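Local coordinates for trichothecene 15-O-acetyltransferase TRI3 (Fusarium sporotrichioides, PDB 3FOT), which transfers an acetyl group to the 15-hydroxyl of trichothecene intermediates during biosynthesis of mycotoxins such as T-2 toxin, at residues V459-S464 with S482-S487. Numbering follows the deposited sequence.
Sequences VLSVES and SWRDAS
Ser-461, Val-462 and Glu-463 of strand 457-469 meet Trp-483 and Arg-484, which begin the type I' turn of the hairpin 477-494. Strand 457-469 belongs to a mixed sheet and the hairpin to a second one. Side chains of the hairpin reach across to the backbone of the strand, so the contact joins two sheets of this BAHD-type acyltransferase. It lies away from the 15-deacetylcalonectrin site at His-414.

Ser-461 places OG 3.3 Å from Arg-484 NH1, but the angle is poor for a hydrogen bond. Val-462 has the largest share of the contact on its strand. Its carbonyl O accepts three hydrogen bonds from the hairpin. Arg-484 comes side-on and gives two of them to this one atom, from NE at 3.0 Å and from NH1 at 3.1 Å to Val-462 O. The oxygen lies nearly in the guanidinium plane. The third comes from Trp-483 NE1, 3.0 Å from Val-462 O, with the oxygen close to the indole plane. Arg-484 NE is tilted 23° from the carbonyl plane, while Arg-484 NH1 and Trp-483 NE1 stand well out of it. The Val-462 side chain crosses that of Trp-483 at about a right angle. With chi1 at -175°, Val-462 CG1 points away from its own N and reaches the indole, 3.7 Å from Trp-483 CZ2.

Glu-463 contributes its backbone O, which sits at the indole edge. Its carboxylate forms a salt bridge with Arg-60 on strand 53-61. A classic beta bulge at Glu-463 and Ser-464 sets both residues opposite Ser-58.

On the hairpin, Trp-483 also meets His-448 edge-to-face. The Arg-484 chain is extended from CG to NE, which carries the guanidinium across to the strand. At its base, Arg-484 CG rests 3.7 Å above the indole plane of Trp-483, over the outer part of the ring.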
ATOM      1  N   VAL A 459      25.731  -6.075  -3.562  1.00 10.45           N
ATOM      2  CA  VAL A 459      25.487  -7.092  -4.549  1.00 10.10           C
ATOM      3  C   VAL A 459      24.420  -6.617  -5.546  1.00  9.36           C
ATOM      4  O   VAL A 459      24.645  -6.651  -6.756  1.00  8.92           O
ATOM      5  CB  VAL A 459      25.067  -8.411  -3.880  1.00 10.49           C
ATOM      6  CG1 VAL A 459      24.646  -9.414  -4.910  1.00 10.65           C
ATOM      7  CG2 VAL A 459      26.267  -8.986  -3.019  1.00 10.20           C
ATOM      8  N   LEU A 460      23.282  -6.155  -5.038  1.00  8.29           N
ATOM      9  CA  LEU A 460      22.225  -5.630  -5.922  1.00  9.10           C
ATOM     10  C   LEU A 460      21.821  -4.244  -5.465  1.00  9.26           C
ATOM     11  O   LEU A 460      21.576  -4.028  -4.288  1.00 10.02           O
ATOM     12  CB  LEU A 460      21.008  -6.573  -5.958  1.00  9.23           C
ATOM     13  CG  LEU A 460      21.286  -7.902  -6.682  1.00 11.61           C
ATOM     14  CD1 LEU A 460      20.299  -8.979  -6.181  1.00 14.22           C
ATOM     15  CD2 LEU A 460      21.150  -7.738  -8.160  1.00 13.70           C
ATOM     16  N   SER A 461      21.793  -3.300  -6.395  1.00  9.48           N
ATOM     17  CA  SER A 461      21.362  -1.936  -6.074  1.00 10.16           C
ATOM     18  C   SER A 461      19.865  -1.858  -6.282  1.00  9.08           C
ATOM     19  O   SER A 461      19.363  -2.320  -7.328  1.00  9.29           O
ATOM     20  CB  SER A 461      22.024  -0.940  -7.024  1.00 11.25           C
ATOM     21  OG  SER A 461      21.654   0.375  -6.615  1.00 15.37           O
ATOM     22  N   VAL A 462      19.140  -1.327  -5.301  1.00  8.70           N
ATOM     23  CA  VAL A 462      17.687  -1.180  -5.466  1.00  8.92           C
ATOM     24  C   VAL A 462      17.455   0.175  -6.116  1.00  9.37           C
ATOM     25  O   VAL A 462      17.532   1.209  -5.434  1.00 10.17           O
ATOM     26  CB  VAL A 462      16.904  -1.309  -4.126  1.00  9.08           C
ATOM     27  CG1 VAL A 462      15.395  -1.259  -4.380  1.00  9.82           C
ATOM     28  CG2 VAL A 462      17.267  -2.619  -3.383  1.00  9.60           C
ATOM     29  N   GLU A 463      17.179   0.159  -7.418  1.00 10.35           N
ATOM     30  CA  GLU A 463      17.168   1.409  -8.221  1.00 11.72           C
ATOM     31  C   GLU A 463      15.841   2.129  -8.171  1.00 12.54           C
ATOM     32  O   GLU A 463      15.800   3.358  -8.039  1.00 11.69           O
ATOM     33  CB  GLU A 463      17.545   1.142  -9.673  1.00 12.59           C
ATOM     34  CG  GLU A 463      18.942   0.573  -9.781  1.00 16.29           C
ATOM     35  CD  GLU A 463      19.612   0.903 -11.084  0.70 19.57           C
ATOM     36  OE1 GLU A 463      18.942   0.867 -12.137  0.70 22.71           O
ATOM     37  OE2 GLU A 463      20.823   1.196 -11.037  0.70 22.58           O
ATOM     38  N   SER A 464      14.757   1.357  -8.278  1.00 12.16           N
ATOM     39  CA  SER A 464      13.429   1.974  -8.345  1.00 12.80           C
ATOM     40  C   SER A 464      12.417   1.095  -7.637  1.00 12.12           C
ATOM     41  O   SER A 464      12.543  -0.142  -7.599  1.00 11.72           O
ATOM     42  CB  SER A 464      13.006   2.221  -9.803  1.00 13.11           C
ATOM     43  OG  SER A 464      12.799   0.999 -10.467  1.00 16.24           O
ATOM     44  N   SER A 482       8.430   8.184  -2.306  1.00 12.47           N
ATOM     45  CA  SER A 482       9.740   8.734  -2.551  1.00 10.79           C
ATOM     46  C   SER A 482      10.780   7.645  -2.454  1.00 10.53           C
ATOM     47  O   SER A 482      10.675   6.763  -1.604  1.00  8.78           O
ATOM     48  CB  SER A 482      10.064   9.801  -1.505  1.00 12.23           C
ATOM     49  OG  SER A 482      11.323  10.380  -1.809  1.00 14.91           O
ATOM     50  N   TRP A 483      11.786   7.729  -3.318  1.00  9.23           N
ATOM     51  CA  TRP A 483      12.951   6.839  -3.208  1.00  9.27           C
ATOM     52  C   TRP A 483      14.168   7.559  -3.732  1.00  9.49           C
ATOM     53  O   TRP A 483      14.088   8.176  -4.790  1.00  9.66           O
ATOM     54  CB  TRP A 483      12.682   5.613  -4.032  1.00  8.86           C
ATOM     55  CG  TRP A 483      13.727   4.550  -4.035  1.00  9.25           C
ATOM     56  CD1 TRP A 483      14.426   4.106  -5.112  1.00  8.83           C
ATOM     57  CD2 TRP A 483      14.146   3.764  -2.922  1.00 10.02           C
ATOM     58  NE1 TRP A 483      15.285   3.082  -4.731  1.00  9.18           N
ATOM     59  CE2 TRP A 483      15.132   2.861  -3.393  1.00  8.44           C
ATOM     60  CE3 TRP A 483      13.801   3.743  -1.562  1.00  8.80           C
ATOM     61  CZ2 TRP A 483      15.760   1.930  -2.561  1.00  9.42           C
ATOM     62  CZ3 TRP A 483      14.439   2.809  -0.727  1.00 10.25           C
ATOM     63  CH2 TRP A 483      15.402   1.911  -1.242  1.00  8.63           C
ATOM     64  N   ARG A 484      15.280   7.510  -2.984  1.00  9.08           N
ATOM     65  CA  ARG A 484      16.542   8.166  -3.431  1.00 10.96           C
ATOM     66  C   ARG A 484      16.278   9.643  -3.780  1.00 11.90           C
ATOM     67  O   ARG A 484      16.801  10.181  -4.791  1.00 12.42           O
ATOM     68  CB  ARG A 484      17.163   7.440  -4.616  1.00 10.61           C
ATOM     69  CG  ARG A 484      17.627   6.028  -4.240  1.00 11.11           C
ATOM     70  CD  ARG A 484      18.119   5.317  -5.464  1.00 12.14           C
ATOM     71  NE  ARG A 484      18.609   3.980  -5.139  1.00 11.91           N
ATOM     72  CZ  ARG A 484      19.849   3.707  -4.704  1.00 13.30           C
ATOM     73  NH1 ARG A 484      20.186   2.449  -4.449  1.00 11.80           N
ATOM     74  NH2 ARG A 484      20.761   4.678  -4.554  1.00 12.86           N
ATOM     75  N   ASP A 485      15.484  10.266  -2.909  1.00 12.21           N
ATOM     76  CA  ASP A 485      15.106  11.701  -2.968  1.00 13.85           C
ATOM     77  C   ASP A 485      14.265  12.096  -4.178  1.00 13.58           C
ATOM     78  O   ASP A 485      14.112  13.292  -4.455  1.00 13.57           O
ATOM     79  CB  ASP A 485      16.332  12.614  -2.919  1.00 15.12           C
ATOM     80  CG  ASP A 485      16.941  12.703  -1.545  1.00 18.93           C
ATOM     81  OD1 ASP A 485      16.193  12.732  -0.539  1.00 23.05           O
ATOM     82  OD2 ASP A 485      18.177  12.784  -1.495  1.00 24.45           O
ATOM     83  N   ALA A 486      13.732  11.116  -4.899  1.00 12.04           N
ATOM     84  CA  ALA A 486      12.858  11.400  -6.026  1.00 12.12           C
ATOM     85  C   ALA A 486      11.440  10.971  -5.689  1.00 12.76           C
ATOM     86  O   ALA A 486      11.228   9.830  -5.276  1.00 12.13           O
ATOM     87  CB  ALA A 486      13.347  10.679  -7.278  1.00 12.32           C
ATOM     88  N   SER A 487      10.478  11.874  -5.901  1.00 11.78           N
ATOM     89  CA  SER A 487       9.054  11.568  -5.683  1.00 11.75           C
ATOM     90  C   SER A 487       8.418  10.980  -6.936  1.00 11.72           C
ATOM     91  O   SER A 487       8.613  11.483  -8.039  1.00 12.17           O
ATOM     92  CB  SER A 487       8.282  12.825  -5.237  1.00 10.63           C
ATOM     93  OG  SER A 487       8.784  13.297  -3.990  1.00 14.09           O
TER